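Local coordinates for AvrRxo1-ORF1 (Xanthomonas oryzae pv. oryzicola, PDB 4Z8T), which acts as a type III effector with a polynucleotide kinase domain, probably phosphorylating a substrate inside host plant cells, and forms a complex with its partner AvrRxo1-ORF2, at residues R3-L15 and R22-R36. Numbering follows the deposited sequence.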
loop_
_atom_site.group_PDB
_atom_site.type_symbol
_atom_site.label_atom_id
_atom_site.label_comp_id
_atom_site.label_asym_id
_atom_site.label_seq_id
_atom_site.Cartn_x
_atom_site.Cartn_y
_atom_site.Cartn_z
ATOM N N ARG A 3 -36.609 13.893 -4.960
ATOM C CA ARG A 3 -36.459 13.890 -3.496
ATOM C C ARG A 3 -37.378 12.962 -2.682
ATOM O O ARG A 3 -36.905 12.213 -1.824
ATOM C CB ARG A 3 -36.574 15.322 -2.961
ATOM C CG ARG A 3 -36.368 15.445 -1.457
ATOM C CD ARG A 3 -34.949 15.064 -1.045
ATOM N NE ARG A 3 -33.984 16.124 -1.326
ATOM C CZ ARG A 3 -32.710 16.096 -0.942
ATOM N NH1 ARG A 3 -31.902 17.107 -1.241
ATOM N NH2 ARG A 3 -32.245 15.057 -0.259
ATOM N N LYS A 4 -38.684 13.038 -2.919
ATOM C CA LYS A 4 -39.641 12.214 -2.182
ATOM C C LYS A 4 -39.522 10.758 -2.634
ATOM O O LYS A 4 -39.542 10.484 -3.829
ATOM C CB LYS A 4 -41.059 12.721 -2.437
ATOM C CG LYS A 4 -41.957 12.764 -1.214
ATOM C CD LYS A 4 -43.101 13.745 -1.438
ATOM C CE LYS A 4 -43.531 14.420 -0.137
ATOM N NZ LYS A 4 -44.308 13.512 0.757
ATOM N N GLY A 5 -39.388 9.834 -1.684
ATOM C CA GLY A 5 -39.310 8.418 -2.015
ATOM C C GLY A 5 -40.676 7.851 -2.353
ATOM O O GLY A 5 -41.697 8.380 -1.918
ATOM N N THR A 6 -40.706 6.763 -3.117
ATOM C CA THR A 6 -41.979 6.188 -3.532
ATOM C C THR A 6 -42.712 5.569 -2.361
ATOM O O THR A 6 -43.932 5.415 -2.407
ATOM C CB THR A 6 -41.829 5.172 -4.652
ATOM O OG1 THR A 6 -40.850 4.190 -4.283
ATOM C CG2 THR A 6 -41.401 5.875 -5.942
ATOM N N ASP A 7 -41.980 5.216 -1.308
ATOM C CA ASP A 7 -42.639 4.687 -0.124
ATOM C C ASP A 7 -43.471 5.779 0.538
ATOM O O ASP A 7 -44.536 5.508 1.097
ATOM C CB ASP A 7 -41.638 4.059 0.853
ATOM C CG ASP A 7 -40.507 4.997 1.235
ATOM O OD1 ASP A 7 -40.279 6.008 0.540
ATOM O OD2 ASP A 7 -39.823 4.701 2.241
ATOM N N GLU A 8 -42.996 7.016 0.447
ATOM C CA GLU A 8 -43.738 8.158 0.981
ATOM C C GLU A 8 -44.880 8.588 0.055
ATOM O O GLU A 8 -45.967 8.933 0.521
ATOM C CB GLU A 8 -42.790 9.330 1.256
ATOM C CG GLU A 8 -41.856 9.096 2.442
ATOM C CD GLU A 8 -40.392 9.352 2.112
ATOM O OE1 GLU A 8 -40.051 10.490 1.719
ATOM O OE2 GLU A 8 -39.579 8.409 2.248
ATOM N N ILE A 9 -44.632 8.559 -1.251
ATOM C CA ILE A 9 -45.637 8.940 -2.247
ATOM C C ILE A 9 -46.814 7.959 -2.283
ATOM O O ILE A 9 -47.981 8.367 -2.354
ATOM C CB ILE A 9 -45.005 9.032 -3.662
ATOM C CG1 ILE A 9 -43.978 10.167 -3.717
ATOM C CG2 ILE A 9 -46.074 9.203 -4.743
ATOM C CD1 ILE A 9 -43.142 10.194 -4.987
ATOM N N TYR A 10 -46.513 6.664 -2.235
ATOM C CA TYR A 10 -47.552 5.652 -2.416
ATOM C C TYR A 10 -47.987 4.974 -1.118
ATOM O O TYR A 10 -48.917 4.166 -1.115
ATOM C CB TYR A 10 -47.127 4.631 -3.479
ATOM C CG TYR A 10 -46.975 5.265 -4.844
ATOM C CD1 TYR A 10 -48.087 5.657 -5.579
ATOM C CD2 TYR A 10 -45.722 5.491 -5.392
ATOM C CE1 TYR A 10 -47.947 6.251 -6.822
ATOM C CE2 TYR A 10 -45.576 6.077 -6.628
ATOM C CZ TYR A 10 -46.694 6.455 -7.338
ATOM O OH TYR A 10 -46.539 7.044 -8.564
ATOM N N GLY A 11 -47.326 5.314 -0.018
ATOM C CA GLY A 11 -47.726 4.793 1.278
ATOM C C GLY A 11 -49.010 5.459 1.739
ATOM O O GLY A 11 -49.296 6.599 1.357
ATOM N N LEU A 12 -49.783 4.755 2.558
ATOM C CA LEU A 12 -51.042 5.296 3.059
ATOM C C LEU A 12 -50.964 5.679 4.527
ATOM O O LEU A 12 -50.647 4.846 5.375
ATOM C CB LEU A 12 -52.182 4.297 2.856
ATOM C CG LEU A 12 -52.709 4.176 1.431
ATOM C CD1 LEU A 12 -53.800 3.117 1.343
ATOM C CD2 LEU A 12 -53.212 5.527 0.937
ATOM N N GLY A 13 -51.243 6.948 4.815
ATOM C CA GLY A 13 -51.466 7.398 6.177
ATOM C C GLY A 13 -50.297 8.028 6.912
ATOM O O GLY A 13 -49.361 8.560 6.307
ATOM N N SER A 14 -50.376 7.977 8.239
ATOM C CA SER A 14 -49.327 8.498 9.100
ATOM C C SER A 14 -48.139 7.560 9.025
ATOM O O SER A 14 -48.145 6.479 9.616
ATOM C CB SER A 14 -49.826 8.614 10.538
ATOM O OG SER A 14 -51.093 9.242 10.580
ATOM N N LEU A 15 -47.142 7.977 8.250
ATOM C CA LEU A 15 -45.948 7.186 8.013
ATOM C C LEU A 15 -44.994 7.302 9.190
ATOM O O LEU A 15 -44.657 8.401 9.629
ATOM C CB LEU A 15 -45.252 7.634 6.727
ATOM C CG LEU A 15 -45.639 9.015 6.193
ATOM C CD1 LEU A 15 -46.189 9.888 7.310
ATOM C CD2 LEU A 15 -44.449 9.683 5.520
ATOM N N ARG A 22 -41.097 1.916 10.256
ATOM C CA ARG A 22 -41.561 2.296 8.940
ATOM C C ARG A 22 -41.481 1.086 8.015
ATOM O O ARG A 22 -42.105 1.076 6.954
ATOM C CB ARG A 22 -40.718 3.444 8.383
ATOM C CG ARG A 22 -40.413 3.327 6.899
ATOM C CD ARG A 22 -40.781 4.601 6.156
ATOM N NE ARG A 22 -39.633 5.188 5.472
ATOM C CZ ARG A 22 -39.595 6.433 5.010
ATOM N NH1 ARG A 22 -38.507 6.883 4.400
ATOM N NH2 ARG A 22 -40.646 7.229 5.155
ATOM N N TRP A 23 -40.720 0.062 8.408
ATOM C CA TRP A 23 -40.649 -1.130 7.575
ATOM C C TRP A 23 -41.839 -2.075 7.777
ATOM O O TRP A 23 -42.539 -2.351 6.816
ATOM C CB TRP A 23 -39.269 -1.802 7.650
ATOM C CG TRP A 23 -38.216 -0.925 7.004
ATOM C CD1 TRP A 23 -37.564 0.126 7.582
ATOM C CD2 TRP A 23 -37.738 -0.996 5.649
ATOM N NE1 TRP A 23 -36.700 0.705 6.680
ATOM C CE2 TRP A 23 -36.788 0.036 5.488
ATOM C CE3 TRP A 23 -38.014 -1.834 4.563
ATOM C CZ2 TRP A 23 -36.113 0.250 4.282
ATOM C CZ3 TRP A 23 -37.342 -1.618 3.366
ATOM C CH2 TRP A 23 -36.403 -0.587 3.237
ATOM N N GLU A 24 -42.103 -2.518 9.007
ATOM C CA GLU A 24 -43.287 -3.342 9.292
ATOM C C GLU A 24 -44.587 -2.700 8.820
ATOM O O GLU A 24 -45.501 -3.387 8.362
ATOM C CB GLU A 24 -43.406 -3.625 10.787
ATOM C CG GLU A 24 -42.566 -4.777 11.288
ATOM C CD GLU A 24 -42.347 -4.696 12.782
ATOM O OE1 GLU A 24 -42.165 -3.567 13.287
ATOM O OE2 GLU A 24 -42.369 -5.750 13.452
ATOM N N TYR A 25 -44.670 -1.380 8.959
ATOM C CA TYR A 25 -45.814 -0.625 8.475
ATOM C C TYR A 25 -45.949 -0.853 6.982
ATOM O O TYR A 25 -47.015 -1.225 6.489
ATOM C CB TYR A 25 -45.614 0.865 8.743
ATOM C CG TYR A 25 -46.833 1.715 8.469
ATOM C CD1 TYR A 25 -47.762 1.964 9.470
ATOM C CD2 TYR A 25 -47.053 2.276 7.215
ATOM C CE1 TYR A 25 -48.877 2.743 9.235
ATOM C CE2 TYR A 25 -48.168 3.058 6.969
ATOM C CZ TYR A 25 -49.076 3.287 7.983
ATOM O OH TYR A 25 -50.188 4.062 7.748
ATOM N N LEU A 26 -44.848 -0.636 6.271
ATOM C CA LEU A 26 -44.819 -0.822 4.827
ATOM C C LEU A 26 -44.586 -2.278 4.430
ATOM O O LEU A 26 -44.899 -2.666 3.307
ATOM C CB LEU A 26 -43.786 0.105 4.181
ATOM C CG LEU A 26 -44.214 1.575 4.211
ATOM C CD1 LEU A 26 -43.198 2.461 3.533
ATOM C CD2 LEU A 26 -45.582 1.756 3.569
ATOM N N ALA A 27 -44.060 -3.082 5.351
ATOM C CA ALA A 27 -43.919 -4.518 5.101
ATOM C C ALA A 27 -45.291 -5.153 4.968
ATOM O O ALA A 27 -45.435 -6.196 4.339
ATOM C CB ALA A 27 -43.113 -5.206 6.198
ATOM N N ASN A 28 -46.289 -4.524 5.582
ATOM C CA ASN A 28 -47.682 -4.901 5.392
ATOM C C ASN A 28 -48.148 -4.402 4.038
ATOM O O ASN A 28 -48.331 -3.196 3.848
ATOM C CB ASN A 28 -48.545 -4.286 6.496
ATOM C CG ASN A 28 -50.031 -4.304 6.165
ATOM O OD1 ASN A 28 -50.536 -5.244 5.550
ATOM N ND2 ASN A 28 -50.736 -3.253 6.572
ATOM N N PRO A 29 -48.355 -5.328 3.089
ATOM C CA PRO A 29 -48.710 -4.963 1.713
ATOM C C PRO A 29 -49.996 -4.139 1.584
ATOM O O PRO A 29 -50.359 -3.813 0.461
ATOM C CB PRO A 29 -48.882 -6.327 1.027
ATOM C CG PRO A 29 -48.012 -7.251 1.818
ATOM C CD PRO A 29 -48.183 -6.785 3.239
ATOM N N GLY A 30 -50.654 -3.793 2.690
ATOM C CA GLY A 30 -51.913 -3.066 2.622
ATOM C C GLY A 30 -51.900 -1.627 3.115
ATOM O O GLY A 30 -52.960 -1.021 3.292
ATOM N N ASN A 31 -50.711 -1.080 3.350
ATOM C CA ASN A 31 -50.570 0.332 3.690
ATOM C C ASN A 31 -50.136 1.135 2.467
ATOM O O ASN A 31 -49.615 2.247 2.581
ATOM C CB ASN A 31 -49.570 0.514 4.830
ATOM C CG ASN A 31 -50.216 0.387 6.194
ATOM O OD1 ASN A 31 -51.330 0.869 6.412
ATOM N ND2 ASN A 31 -49.521 -0.259 7.122
ATOM N N TRP A 32 -50.353 0.547 1.296
ATOM C CA TRP A 32 -50.024 1.183 0.031
ATOM C C TRP A 32 -51.309 1.499 -0.715
ATOM O O TRP A 32 -52.329 0.836 -0.513
ATOM C CB TRP A 32 -49.165 0.244 -0.824
ATOM C CG TRP A 32 -47.841 -0.123 -0.213
ATOM C CD1 TRP A 32 -47.603 -1.099 0.709
ATOM C CD2 TRP A 32 -46.567 0.472 -0.502
ATOM N NE1 TRP A 32 -46.264 -1.143 1.016
ATOM C CE2 TRP A 32 -45.606 -0.187 0.287
ATOM C CE3 TRP A 32 -46.151 1.506 -1.346
ATOM C CZ2 TRP A 32 -44.250 0.151 0.255
ATOM C CZ3 TRP A 32 -44.816 1.841 -1.379
ATOM C CH2 TRP A 32 -43.876 1.167 -0.580
ATOM N N HIS A 33 -51.263 2.517 -1.569
ATOM C CA HIS A 33 -52.359 2.783 -2.492
ATOM C C HIS A 33 -52.635 1.536 -3.317
ATOM O O HIS A 33 -51.703 0.851 -3.728
ATOM C CB HIS A 33 -52.002 3.926 -3.433
ATOM C CG HIS A 33 -52.254 5.281 -2.862
ATOM N ND1 HIS A 33 -53.389 6.013 -3.152
ATOM C CD2 HIS A 33 -51.523 6.049 -2.017
ATOM C CE1 HIS A 33 -53.345 7.166 -2.515
ATOM N NE2 HIS A 33 -52.221 7.213 -1.815
ATOM N N PRO A 34 -53.924 1.230 -3.547
ATOM C CA PRO A 34 -54.355 0.055 -4.312
ATOM C C PRO A 34 -53.623 -0.131 -5.641
ATOM O O PRO A 34 -53.262 -1.262 -5.960
ATOM C CB PRO A 34 -55.853 0.319 -4.558
ATOM C CG PRO A 34 -56.186 1.593 -3.806
ATOM C CD PRO A 34 -55.062 1.863 -2.865
ATOM N N GLU A 35 -53.411 0.941 -6.401
ATOM C CA GLU A 35 -52.710 0.805 -7.673
ATOM C C GLU A 35 -51.286 0.334 -7.446
ATOM O O GLU A 35 -50.760 -0.474 -8.214
ATOM C CB GLU A 35 -52.676 2.128 -8.439
ATOM C CG GLU A 35 -54.022 2.617 -8.923
ATOM C CD GLU A 35 -54.733 3.472 -7.899
ATOM O OE1 GLU A 35 -54.363 3.431 -6.704
ATOM O OE2 GLU A 35 -55.668 4.201 -8.294
ATOM N N ARG A 36 -50.657 0.845 -6.396
ATOM C CA ARG A 36 -49.267 0.485 -6.131
ATOM C C ARG A 36 -49.189 -0.943 -5.621
ATOM O O ARG A 36 -48.264 -1.683 -5.954
ATOM C CB ARG A 36 -48.622 1.447 -5.135
ATOM C CG ARG A 36 -47.098 1.482 -5.252
ATOM C CD ARG A 36 -46.672 2.085 -6.571
ATOM N NE ARG A 36 -45.215 2.233 -6.677
ATOM C CZ ARG A 36 -44.617 2.801 -7.714
ATOM N NH1 ARG A 36 -45.358 3.261 -8.710
ATOM N NH2 ARG A 36 -43.293 2.928 -7.750
#
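R36, in the first turn of the long helix 34-60, runs along one face of the Y10 ring from its first carbon to its guanidinium. CB and CG lie against Y10 CB, with R36 CG 3.6 Å from Y10 CB. R36 CD lies 3.8 Å from the centroid of the Y10 ring, a CH-pi contact over the face. The bend at chi2 (67°) turns the chain so that R36 NE lies against Y10 CD2, and R36 CZ and NH1 against Y10 CE2. The guanidinium thus stacks on the ring with planes only 6° apart, an off-centre cation-pi pair, while I9 CG2 occupies the opposite face. R36 NH2 reaches the methyl of T6. NE forms a salt bridge with E129, NH1 bonds to S114 OG and NH2 to L111 O, satisfying the buried cation; E129 also binds T6 OG1.

Beside this stack the backbones form a single beta bridge, G11 with W32. H33 N donates to Y10 O at 2.9 Å in a nearly straight bond. L12 N to N31 O and Y25 OH to L12 O also pair, but both are unusually short and their lengths doubtful. L12 packs against the W32-H33 peptide, with CD1 on W32 O and CD2 over one face of the H33 ring, a CH-pi contact. W32 meets D7 CA and CB with its six-membered ring, and L26 CD1 packs on D7 CB.

In helix 22-27, R22 bridges two acids in different ways. E8 OE2 accepts a weak bond from NH1, with carboxylate and guanidinium planes 12° apart, whereas D7 OD2 lies over the guanidinium face, paired by charge alone. R22 probably offsets the repulsion between D7 OD1 and E8 OE2, 3.0 Å apart, favouring two charged carboxylates. Helix 6-10 is thereby tied to helix 22-27, the R36 stack joins it to helix 34-60, and the shared E129 links both to helix 123-141.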